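Myosin regulatory light chain (Placopecten magellanicus, PDB 3PN7) probably makes molluscan muscle myosin responsive to calcium, serving as the calcium-binding light chain behind its calcium-dependent Mg-ATPase activity. Local coordinates at residues L45-M48 and F49-L52; T55-D58 and K59-T62; L61-M64 and L65-A68; D83-S86 and G87-S90. One frame throughout, in Å; residues are numbered along the deposited sequence.

Contact 1. Residues L45-M48 and F49-L52; sequences LKEM and FSSL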
ATOM      1  N   LEU B  45      25.203 -21.028  27.810  1.00 36.47           N
ATOM      2  CA  LEU B  45      23.783 -21.169  27.533  1.00 35.20           C
ATOM      3  C   LEU B  45      23.017 -21.417  28.828  1.00 37.11           C
ATOM      4  O   LEU B  45      22.020 -20.735  29.104  1.00 34.86           O
ATOM      5  CB  LEU B  45      23.567 -22.327  26.555  1.00 39.18           C
ATOM      6  CG  LEU B  45      22.658 -22.185  25.336  1.00 37.11           C
ATOM      7  CD1 LEU B  45      22.817 -20.859  24.659  1.00 29.06           C
ATOM      8  CD2 LEU B  45      22.948 -23.323  24.379  1.00 33.88           C
ATOM      9  N   LYS B  46      23.478 -22.389  29.618  1.00 34.17           N
ATOM     10  CA  LYS B  46      22.877 -22.663  30.929  1.00 36.80           C
ATOM     11  C   LYS B  46      22.848 -21.400  31.784  1.00 37.14           C
ATOM     12  O   LYS B  46      21.825 -21.056  32.386  1.00 37.42           O
ATOM     13  CB  LYS B  46      23.677 -23.724  31.694  1.00 40.93           C
ATOM     14  CG  LYS B  46      23.605 -25.132  31.152  1.00 45.55           C
ATOM     15  CD  LYS B  46      24.043 -26.126  32.228  1.00 50.94           C
ATOM     16  CE  LYS B  46      23.875 -27.562  31.780  1.00 53.32           C
ATOM     17  NZ  LYS B  46      23.884 -28.503  32.940  1.00 62.61           N
ATOM     18  N   GLU B  47      23.992 -20.721  31.840  1.00 36.75           N
ATOM     19  CA  GLU B  47      24.103 -19.464  32.565  1.00 39.18           C
ATOM     20  C   GLU B  47      23.080 -18.440  32.077  1.00 40.84           C
ATOM     21  O   GLU B  47      22.339 -17.861  32.877  1.00 41.74           O
ATOM     22  CB  GLU B  47      25.517 -18.889  32.445  1.00 39.24           C
ATOM     23  CG  GLU B  47      25.849 -17.963  33.578  1.00 53.53           C
ATOM     24  CD  GLU B  47      25.548 -18.609  34.935  1.00 58.41           C
ATOM     25  OE1 GLU B  47      25.951 -19.776  35.141  1.00 50.42           O
ATOM     26  OE2 GLU B  47      24.887 -17.963  35.782  1.00 61.31           O
ATOM     27  N   MET B  48      23.042 -18.210  30.765  1.00 37.31           N
ATOM     28  CA  MET B  48      22.088 -17.258  30.215  1.00 31.09           C
ATOM     29  C   MET B  48      20.648 -17.639  30.555  1.00 33.71           C
ATOM     30  O   MET B  48      19.882 -16.798  31.027  1.00 32.75           O
ATOM     31  CB  MET B  48      22.258 -17.098  28.708  1.00 33.07           C
ATOM     32  CG  MET B  48      21.450 -15.928  28.135  1.00 35.72           C
ATOM     33  SD  MET B  48      22.112 -14.310  28.617  1.00 39.87           S
ATOM     34  CE  MET B  48      20.766 -13.645  29.575  1.00 31.06           C
ATOM     35  N   PHE B  49      20.274 -18.895  30.335  1.00 32.46           N
ATOM     36  CA  PHE B  49      18.889 -19.308  30.607  1.00 35.80           C
ATOM     37  C   PHE B  49      18.493 -19.139  32.081  1.00 41.60           C
ATOM     38  O   PHE B  49      17.414 -18.616  32.376  1.00 39.07           O
ATOM     39  CB  PHE B  49      18.593 -20.741  30.124  1.00 36.60           C
ATOM     40  CG  PHE B  49      18.171 -20.831  28.660  1.00 38.71           C
ATOM     41  CD1 PHE B  49      16.931 -20.363  28.246  1.00 40.19           C
ATOM     42  CD2 PHE B  49      19.015 -21.395  27.712  1.00 33.30           C
ATOM     43  CE1 PHE B  49      16.539 -20.457  26.911  1.00 38.15           C
ATOM     44  CE2 PHE B  49      18.636 -21.490  26.386  1.00 31.56           C
ATOM     45  CZ  PHE B  49      17.397 -21.019  25.984  1.00 35.18           C
ATOM     46  N   SER B  50      19.355 -19.572  33.002  1.00 37.76           N
ATOM     47  CA  SER B  50      19.043 -19.428  34.436  1.00 46.62           C
ATOM     48  C   SER B  50      18.868 -17.975  34.864  1.00 41.03           C
ATOM     49  O   SER B  50      18.090 -17.685  35.775  1.00 43.02           O
ATOM     50  CB  SER B  50      20.048 -20.166  35.346  1.00 39.19           C
ATOM     51  OG  SER B  50      21.381 -19.716  35.178  1.00 41.91           O
ATOM     52  N   SER B  51      19.562 -17.060  34.191  1.00 39.61           N
ATOM     53  CA  SER B  51      19.406 -15.639  34.490  1.00 39.95           C
ATOM     54  C   SER B  51      18.045 -15.108  34.060  1.00 43.59           C
ATOM     55  O   SER B  51      17.634 -14.038  34.502  1.00 42.80           O
ATOM     56  CB  SER B  51      20.511 -14.819  33.824  1.00 42.43           C
ATOM     57  OG  SER B  51      21.787 -15.221  34.282  1.00 48.36           O
ATOM     58  N   LEU B  52      17.349 -15.854  33.204  1.00 40.50           N
ATOM     59  CA  LEU B  52      16.076 -15.393  32.623  1.00 43.47           C
ATOM     60  C   LEU B  52      14.845 -16.120  33.167  1.00 43.95           C
ATOM     61  O   LEU B  52      13.719 -15.659  32.993  1.00 45.43           O
ATOM     62  CB  LEU B  52      16.089 -15.560  31.103  1.00 38.04           C
ATOM     63  CG  LEU B  52      16.500 -14.416  30.181  1.00 42.29           C
ATOM     64  CD1 LEU B  52      16.725 -13.123  30.936  1.00 44.55           C
ATOM     65  CD2 LEU B  52      17.706 -14.800  29.349  1.00 37.00           C
TER

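Contact 2. Residues T55-D58 and K59-T62; sequences TPDD and KELT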
ATOM      1  N   THR B  55      15.615 -23.096  33.345  1.00 52.54           N
ATOM      2  CA  THR B  55      16.739 -23.537  32.540  1.00 52.88           C
ATOM      3  C   THR B  55      16.404 -24.857  31.845  1.00 56.01           C
ATOM      4  O   THR B  55      16.133 -25.861  32.505  1.00 53.11           O
ATOM      5  CB  THR B  55      18.020 -23.685  33.381  1.00 49.93           C
ATOM      6  OG1 THR B  55      18.095 -25.005  33.928  1.00 65.72           O
ATOM      7  CG2 THR B  55      18.024 -22.703  34.515  1.00 50.67           C
ATOM      8  N   PRO B  56      16.400 -24.856  30.503  1.00 54.39           N
ATOM      9  CA  PRO B  56      16.166 -26.099  29.753  1.00 60.88           C
ATOM     10  C   PRO B  56      17.170 -27.191  30.150  1.00 60.67           C
ATOM     11  O   PRO B  56      18.276 -26.886  30.613  1.00 57.66           O
ATOM     12  CB  PRO B  56      16.385 -25.678  28.289  1.00 57.49           C
ATOM     13  CG  PRO B  56      16.138 -24.210  28.267  1.00 55.62           C
ATOM     14  CD  PRO B  56      16.613 -23.698  29.614  1.00 52.75           C
ATOM     15  N   ASP B  57      16.790 -28.452  29.970  1.00 59.89           N
ATOM     16  CA  ASP B  57      17.671 -29.556  30.348  1.00 61.78           C
ATOM     17  C   ASP B  57      18.778 -29.780  29.316  1.00 58.28           C
ATOM     18  O   ASP B  57      18.605 -29.481  28.133  1.00 58.26           O
ATOM     19  CB  ASP B  57      16.872 -30.846  30.596  1.00 69.49           C
ATOM     20  CG  ASP B  57      16.455 -31.540  29.311  1.00 67.50           C
ATOM     21  OD1 ASP B  57      15.322 -31.295  28.842  1.00 69.38           O
ATOM     22  OD2 ASP B  57      17.258 -32.343  28.776  1.00 72.27           O
ATOM     23  N   ASP B  58      19.905 -30.317  29.774  1.00 55.40           N
ATOM     24  CA  ASP B  58      21.103 -30.465  28.947  1.00 57.59           C
ATOM     25  C   ASP B  58      20.863 -30.962  27.529  1.00 53.74           C
ATOM     26  O   ASP B  58      21.626 -30.644  26.621  1.00 53.03           O
ATOM     27  CB  ASP B  58      22.096 -31.396  29.629  1.00 55.30           C
ATOM     28  CG  ASP B  58      22.467 -30.921  30.996  1.00 67.00           C
ATOM     29  OD1 ASP B  58      21.713 -31.218  31.951  1.00 71.18           O
ATOM     30  OD2 ASP B  58      23.506 -30.241  31.113  1.00 65.72           O
ATOM     31  N   LYS B  59      19.832 -31.768  27.333  1.00 51.55           N
ATOM     32  CA  LYS B  59      19.614 -32.316  26.008  1.00 57.23           C
ATOM     33  C   LYS B  59      18.999 -31.285  25.067  1.00 51.88           C
ATOM     34  O   LYS B  59      19.249 -31.315  23.864  1.00 52.43           O
ATOM     35  CB  LYS B  59      18.801 -33.609  26.063  1.00 64.01           C
ATOM     36  CG  LYS B  59      19.620 -34.825  25.648  1.00 67.52           C
ATOM     37  CD  LYS B  59      21.023 -34.787  26.266  1.00 66.78           C
ATOM     38  CE  LYS B  59      22.015 -35.590  25.434  1.00 62.60           C
ATOM     39  NZ  LYS B  59      22.063 -35.106  24.016  1.00 59.49           N
ATOM     40  N   GLU B  60      18.205 -30.367  25.612  1.00 51.15           N
ATOM     41  CA  GLU B  60      17.720 -29.251  24.811  1.00 49.67           C
ATOM     42  C   GLU B  60      18.903 -28.357  24.452  1.00 44.61           C
ATOM     43  O   GLU B  60      19.059 -27.966  23.300  1.00 38.89           O
ATOM     44  CB  GLU B  60      16.645 -28.453  25.550  1.00 54.83           C
ATOM     45  CG  GLU B  60      15.347 -29.219  25.798  1.00 64.37           C
ATOM     46  CD  GLU B  60      14.282 -28.385  26.522  1.00 73.51           C
ATOM     47  OE1 GLU B  60      14.033 -28.646  27.724  1.00 66.68           O
ATOM     48  OE2 GLU B  60      13.690 -27.476  25.885  1.00 71.18           O
ATOM     49  N   LEU B  61      19.757 -28.070  25.435  1.00 48.12           N
ATOM     50  CA  LEU B  61      20.906 -27.183  25.223  1.00 43.57           C
ATOM     51  C   LEU B  61      21.895 -27.748  24.212  1.00 43.97           C
ATOM     52  O   LEU B  61      22.358 -27.036  23.318  1.00 39.46           O
ATOM     53  CB  LEU B  61      21.624 -26.912  26.539  1.00 38.97           C
ATOM     54  CG  LEU B  61      20.723 -26.297  27.603  1.00 46.49           C
ATOM     55  CD1 LEU B  61      21.524 -25.988  28.840  1.00 47.13           C
ATOM     56  CD2 LEU B  61      20.043 -25.038  27.078  1.00 45.17           C
ATOM     57  N   THR B  62      22.222 -29.026  24.375  1.00 40.42           N
ATOM     58  CA  THR B  62      23.122 -29.704  23.470  1.00 42.89           C
ATOM     59  C   THR B  62      22.558 -29.631  22.072  1.00 36.45           C
ATOM     60  O   THR B  62      23.279 -29.318  21.131  1.00 40.32           O
ATOM     61  CB  THR B  62      23.303 -31.191  23.850  1.00 48.00           C
ATOM     62  OG1 THR B  62      22.015 -31.808  23.943  1.00 57.85           O
ATOM     63  CG2 THR B  62      23.989 -31.320  25.186  1.00 39.50           C
TER

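Contact 3. Residues L61-M64 and L65-A68; sequences LTAM and LKEA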
ATOM      1  N   LEU B  61      19.757 -28.070  25.435  1.00 48.12           N
ATOM      2  CA  LEU B  61      20.906 -27.183  25.223  1.00 43.57           C
ATOM      3  C   LEU B  61      21.895 -27.748  24.212  1.00 43.97           C
ATOM      4  O   LEU B  61      22.358 -27.036  23.318  1.00 39.46           O
ATOM      5  CB  LEU B  61      21.624 -26.912  26.539  1.00 38.97           C
ATOM      6  CG  LEU B  61      20.723 -26.297  27.603  1.00 46.49           C
ATOM      7  CD1 LEU B  61      21.524 -25.988  28.840  1.00 47.13           C
ATOM      8  CD2 LEU B  61      20.043 -25.038  27.078  1.00 45.17           C
ATOM      9  N   THR B  62      22.222 -29.026  24.375  1.00 40.42           N
ATOM     10  CA  THR B  62      23.122 -29.704  23.470  1.00 42.89           C
ATOM     11  C   THR B  62      22.558 -29.631  22.072  1.00 36.45           C
ATOM     12  O   THR B  62      23.279 -29.318  21.131  1.00 40.32           O
ATOM     13  CB  THR B  62      23.303 -31.191  23.850  1.00 48.00           C
ATOM     14  OG1 THR B  62      22.015 -31.808  23.943  1.00 57.85           O
ATOM     15  CG2 THR B  62      23.989 -31.320  25.186  1.00 39.50           C
ATOM     16  N   ALA B  63      21.268 -29.925  21.938  1.00 37.37           N
ATOM     17  CA  ALA B  63      20.612 -29.879  20.635  1.00 40.30           C
ATOM     18  C   ALA B  63      20.643 -28.475  20.012  1.00 39.86           C
ATOM     19  O   ALA B  63      20.840 -28.349  18.806  1.00 39.66           O
ATOM     20  CB  ALA B  63      19.180 -30.424  20.711  1.00 34.78           C
ATOM     21  N   MET B  64      20.471 -27.428  20.822  1.00 35.59           N
ATOM     22  CA  MET B  64      20.588 -26.054  20.307  1.00 35.26           C
ATOM     23  C   MET B  64      21.957 -25.831  19.698  1.00 35.19           C
ATOM     24  O   MET B  64      22.083 -25.274  18.604  1.00 38.09           O
ATOM     25  CB  MET B  64      20.353 -25.004  21.396  1.00 35.40           C
ATOM     26  CG  MET B  64      18.912 -24.868  21.871  1.00 31.97           C
ATOM     27  SD  MET B  64      18.711 -23.614  23.185  1.00 30.85           S
ATOM     28  CE  MET B  64      19.058 -22.085  22.304  1.00 32.90           C
ATOM     29  N   LEU B  65      22.982 -26.276  20.414  1.00 37.11           N
ATOM     30  CA  LEU B  65      24.374 -26.124  19.986  1.00 39.06           C
ATOM     31  C   LEU B  65      24.704 -26.937  18.724  1.00 37.79           C
ATOM     32  O   LEU B  65      25.521 -26.521  17.898  1.00 38.59           O
ATOM     33  CB  LEU B  65      25.321 -26.508  21.132  1.00 33.46           C
ATOM     34  CG  LEU B  65      25.237 -25.622  22.378  1.00 39.47           C
ATOM     35  CD1 LEU B  65      26.310 -26.022  23.388  1.00 38.00           C
ATOM     36  CD2 LEU B  65      25.383 -24.143  22.014  1.00 32.39           C
ATOM     37  N   LYS B  66      24.060 -28.090  18.579  1.00 38.17           N
ATOM     38  CA  LYS B  66      24.273 -28.945  17.419  1.00 39.53           C
ATOM     39  C   LYS B  66      23.730 -28.336  16.121  1.00 45.19           C
ATOM     40  O   LYS B  66      24.037 -28.843  15.030  1.00 42.92           O
ATOM     41  CB  LYS B  66      23.619 -30.315  17.633  1.00 43.01           C
ATOM     42  CG  LYS B  66      23.905 -30.957  18.982  1.00 51.40           C
ATOM     43  CD  LYS B  66      23.413 -32.421  19.009  1.00 62.19           C
ATOM     44  CE  LYS B  66      23.165 -32.948  20.430  1.00 54.03           C
ATOM     45  NZ  LYS B  66      21.720 -32.873  20.848  1.00 53.07           N
ATOM     46  N   GLU B  67      22.915 -27.278  16.230  1.00 39.78           N
ATOM     47  CA  GLU B  67      22.390 -26.601  15.034  1.00 45.51           C
ATOM     48  C   GLU B  67      23.528 -25.885  14.339  1.00 44.48           C
ATOM     49  O   GLU B  67      23.411 -25.476  13.182  1.00 43.32           O
ATOM     50  CB  GLU B  67      21.250 -25.610  15.355  1.00 38.57           C
ATOM     51  CG  GLU B  67      19.938 -26.273  15.777  1.00 42.16           C
ATOM     52  CD  GLU B  67      18.854 -25.266  16.168  1.00 40.19           C
ATOM     53  OE1 GLU B  67      18.616 -24.308  15.405  1.00 37.63           O
ATOM     54  OE2 GLU B  67      18.239 -25.437  17.241  1.00 43.72           O
ATOM     55  N   ALA B  68      24.631 -25.727  15.063  1.00 41.23           N
ATOM     56  CA  ALA B  68      25.827 -25.132  14.492  1.00 46.43           C
ATOM     57  C   ALA B  68      26.803 -26.261  14.161  1.00 48.41           C
ATOM     58  O   ALA B  68      27.113 -27.084  15.021  1.00 48.01           O
ATOM     59  CB  ALA B  68      26.442 -24.143  15.466  1.00 46.94           C
TER

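Contact 4. Residues D83-S86 and G87-S90; sequences DKLS and GTDS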
ATOM      1  N   ASP B  83      19.615 -15.869   8.155  1.00 29.75           N
ATOM      2  CA  ASP B  83      18.515 -16.084   7.224  1.00 34.47           C
ATOM      3  C   ASP B  83      17.163 -15.863   7.910  1.00 34.40           C
ATOM      4  O   ASP B  83      16.240 -15.289   7.326  1.00 32.77           O
ATOM      5  CB  ASP B  83      18.591 -17.482   6.589  1.00 29.31           C
ATOM      6  CG  ASP B  83      19.833 -17.667   5.720  1.00 30.14           C
ATOM      7  OD1 ASP B  83      20.026 -16.888   4.764  1.00 35.67           O
ATOM      8  OD2 ASP B  83      20.640 -18.573   6.006  1.00 30.11           O
ATOM      9  N   LYS B  84      17.049 -16.293   9.159  1.00 26.96           N
ATOM     10  CA  LYS B  84      15.763 -16.185   9.837  1.00 32.44           C
ATOM     11  C   LYS B  84      15.457 -14.750  10.290  1.00 31.62           C
ATOM     12  O   LYS B  84      14.306 -14.395  10.461  1.00 33.67           O
ATOM     13  CB  LYS B  84      15.678 -17.152  11.013  1.00 32.40           C
ATOM     14  CG  LYS B  84      15.349 -18.587  10.629  1.00 34.47           C
ATOM     15  CD  LYS B  84      15.703 -19.497  11.800  1.00 36.64           C
ATOM     16  CE  LYS B  84      15.215 -20.907  11.597  1.00 36.27           C
ATOM     17  NZ  LYS B  84      15.988 -21.606  10.533  1.00 42.44           N
ATOM     18  N   LEU B  85      16.487 -13.935  10.471  1.00 27.80           N
ATOM     19  CA  LEU B  85      16.292 -12.552  10.904  1.00 32.32           C
ATOM     20  C   LEU B  85      16.394 -11.540   9.776  1.00 36.21           C
ATOM     21  O   LEU B  85      15.992 -10.396   9.955  1.00 33.76           O
ATOM     22  CB  LEU B  85      17.298 -12.153  11.988  1.00 27.53           C
ATOM     23  CG  LEU B  85      17.227 -12.803  13.374  1.00 31.09           C
ATOM     24  CD1 LEU B  85      18.245 -12.172  14.298  1.00 31.16           C
ATOM     25  CD2 LEU B  85      15.843 -12.684  13.966  1.00 29.28           C
ATOM     26  N   SER B  86      16.923 -11.955   8.624  1.00 33.64           N
ATOM     27  CA  SER B  86      17.338 -10.998   7.603  1.00 43.89           C
ATOM     28  C   SER B  86      16.274  -9.950   7.251  1.00 48.46           C
ATOM     29  O   SER B  86      16.558  -8.745   7.276  1.00 58.19           O
ATOM     30  CB  SER B  86      17.875 -11.697   6.343  1.00 45.47           C
ATOM     31  OG  SER B  86      16.865 -12.436   5.684  1.00 53.54           O
ATOM     32  N   GLY B  87      15.056 -10.377   6.941  1.00 41.97           N
ATOM     33  CA  GLY B  87      14.040  -9.397   6.580  1.00 36.99           C
ATOM     34  C   GLY B  87      13.211  -8.827   7.726  1.00 38.36           C
ATOM     35  O   GLY B  87      12.140  -8.269   7.491  1.00 38.48           O
ATOM     36  N   THR B  88      13.668  -8.967   8.967  1.00 30.76           N
ATOM     37  CA  THR B  88      12.861  -8.474  10.088  1.00 34.09           C
ATOM     38  C   THR B  88      13.115  -7.007  10.390  1.00 34.83           C
ATOM     39  O   THR B  88      14.207  -6.486  10.166  1.00 31.85           O
ATOM     40  CB  THR B  88      13.032  -9.294  11.368  1.00 35.65           C
ATOM     41  OG1 THR B  88      14.391  -9.212  11.828  1.00 33.88           O
ATOM     42  CG2 THR B  88      12.633 -10.749  11.128  1.00 32.56           C
ATOM     43  N   ASP B  89      12.091  -6.343  10.908  1.00 31.47           N
ATOM     44  CA  ASP B  89      12.167  -4.916  11.139  1.00 32.76           C
ATOM     45  C   ASP B  89      11.876  -4.633  12.589  1.00 33.69           C
ATOM     46  O   ASP B  89      11.350  -5.487  13.301  1.00 33.88           O
ATOM     47  CB  ASP B  89      11.174  -4.170  10.236  1.00 31.57           C
ATOM     48  CG  ASP B  89      11.489  -4.340   8.769  1.00 30.66           C
ATOM     49  OD1 ASP B  89      12.465  -3.707   8.313  1.00 38.04           O
ATOM     50  OD2 ASP B  89      10.776  -5.109   8.070  1.00 30.19           O
ATOM     51  N   SER B  90      12.222  -3.430  13.028  1.00 35.99           N
ATOM     52  CA  SER B  90      11.978  -3.042  14.416  1.00 39.50           C
ATOM     53  C   SER B  90      10.479  -2.960  14.711  1.00 38.04           C
ATOM     54  O   SER B  90       9.650  -2.772  13.802  1.00 36.75           O
ATOM     55  CB  SER B  90      12.650  -1.695  14.730  1.00 31.98           C
ATOM     56  OG  SER B  90      11.970  -0.645  14.084  1.00 34.12           O
TER

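Contact 1. Residues L45-M48 and F49-L52
Met48 and Leu52 meet one turn apart on helix 42-52, which leads out of the magnesium-binding EF-hand loop. The methionine can be followed outward atom by atom. Its CB merely lies beside the following peptide. CG swings anti to the backbone N (chi1 -170°), and a bend at chi2 turns the chain toward the later turn, where CG is 4.1 Å from Leu52 CD2. Through SD the chain bends again at chi3 (-117°), bringing the terminal CE to 3.3 Å from Leu52 CD2, closer than ordinary van der Waals contact. Met48 also touches Met31 and Ile32 of helix 19-32, and Leu52 packs on an apolar side chain of another protein chain. Nearer the start of the helix, Leu45 CG sits 4.2 Å from Phe49 CE2, a ring that packs on Leu61 and Met64 of helix 58-66.

The solvent side of the helix is polar. Glu47 O accepts both Ser51 N and Ser51 OG, the latter at 3.0 Å, from opposite faces of its carbonyl plane. The chemistry is thus divided: apolar tips face helices 19-32 and 58-66 and the other protein, while Ser51 OG adds a bond at Glu47 O and the single Ser50 hydroxyl proton can serve Lys46 O or Glu47 O.

Contact 2. Residues T55-D58 and K59-T62
Asp57 reaches forward to Lys59 as the N-cap of helix 58-66, within the EF-hand pair, and Pro56 just before it packs on Leu61. This apolar pair, joining the residue before the cap to the fourth one after it, is a hydrophobic staple. It forms the tightly packed part of the contact: Pro56 CB lies 3.9 Å from Leu61 CD2, the two side chains crossing at about a right angle, while Phe49 and Ile42 of helix 42-52 touch the proline and the leucine respectively. Asp58 also turns back to that helix, in a salt bridge with Lys46. The cap itself is made by Asp57 OD2, which accepts Lys59 N at 3.0 Å from above the carboxylate plane. A chi1 of 78° places the carboxylate between backbone N and carbonyl carbon, close to the first turn. Asp57 O meanwhile takes Leu61 N.

The other side is looser and largely open to solvent. Lys59 bends at chi2 and chi4, and its NZ donates to Thr62 OG1 at 3.3 Å; that hydroxyl can itself turn its proton to Lys59 O or Asp58 O. With a valine in place of Thr62, the ammonium of Lys59 would probably lose this acceptor and be freer to turn. Close to the cap two acids crowd together, a pairing the helix start might ease: Asp57 OD1 lies 3.2 Å from Glu60 OE1, with the carboxylate planes 52° apart.

Contact 3. Residues L61-M64 and L65-A68
Thr62 and Lys66 run alongside each other in the same direction near the end of helix 58-66. As modelled, the Lys66 chain bends at chi4 (97°), folding its ammonium back over the preceding turn. There NZ makes a weak hydrogen bond to Thr62 OG1 at 3.3 Å, and Ala63 CB is 3.5 Å from Lys66 NZ. The hydroxyl's own proton can go to a backbone carbonyl of the preceding turn, Lys59 O or Asp58 O, while Lys66 approaches as a donor.

The backbone beneath is helical: Leu65 N donates to Leu61 O at 3.1 Å. Two residues on, the bonding shortens from i+4 to i+3: Glu67 N is bonded mainly to Met64 O at 3.2 Å, from well above the carbonyl plane (61° out of it), with a long, weak bond to Ala63 O. Ala68 N follows by donating to Leu65 O. These i+3 bonds mark a tighter winding.

Further out, an aromatic side chain of another protein chain hydrogen-bonds to Glu67 OE1. Leu61 and Leu65 face helix 42-52, the first against Ile42 and Phe49, the second against Leu45, while Ala68 packs on Met76 and Ile80 of helix 74-85.

Contact 4. Residues D83-S86 and G87-S90
A type I beta turn from Leu85 to Thr88 takes the chain off the end of helix 74-85 and into the connection toward helix 91-99. Two donors from one residue grip a single carbonyl. Thr88 N gives the turn-closing bond to Leu85 O at 2.9 Å, nearly straight (163° at the hydrogen) but from above the carbonyl plane. Thr88 OG1 donates to the same Leu85 O at 2.7 Å and lies in that plane, on a lone pair. The amide and the hydroxyl thus use different directions around the oxygen and do not compete for one. The hydroxyl is put there by its first torsion: at chi1 63° OG1 sits between the backbone N and the carbonyl carbon, folded back toward the turn.

If Thr88 became a valine, the lone pair of Leu85 O would probably lose its hydroxyl mate, leaving the amide alone to close the turn. Between the two ends, Ser86 and Gly87 form the corner, and Ser86 OG looks backward, making a weak hydrogen bond to Asp83 O at 3.4 Å. Arg16 adds a tie from the start of the modelled chain, bonding to Ser86 O and forming a salt bridge with Asp89. Another protein chain also lies against this region: one of its basic side chains bonds to Gly87 O, and an aromatic one packs on Leu85. Just beyond, Ser90 serves as the N-cap residue of helix 91-99. On the methyl branch of the threonine, Thr88 CG2 rests 3.6 Å from Leu85 O and 4.1 Å from Lys84 O.

Overall arrangement
The four contacts follow one another along the chain, with contacts 2 and 3 overlapping at Leu61 and Thr62 on helix 58-66. Contact 1, on helix 42-52, has its centre about 11 Å from that of contact 2 and 15 Å from that of contact 3, whose centres are about 9 Å apart. These three touch and belong to one EF-hand domain pair: the salt bridge of Lys46 with Asp58 and the packing of Leu45 on Leu65 join the two helices that follow the magnesium-binding loop. Contact 4 stands apart, its centre more than 20 Å from the others. Three of the contacts thus lie in the helix pair after the metal-binding loop, and the fourth where the chain leaves helix 74-85.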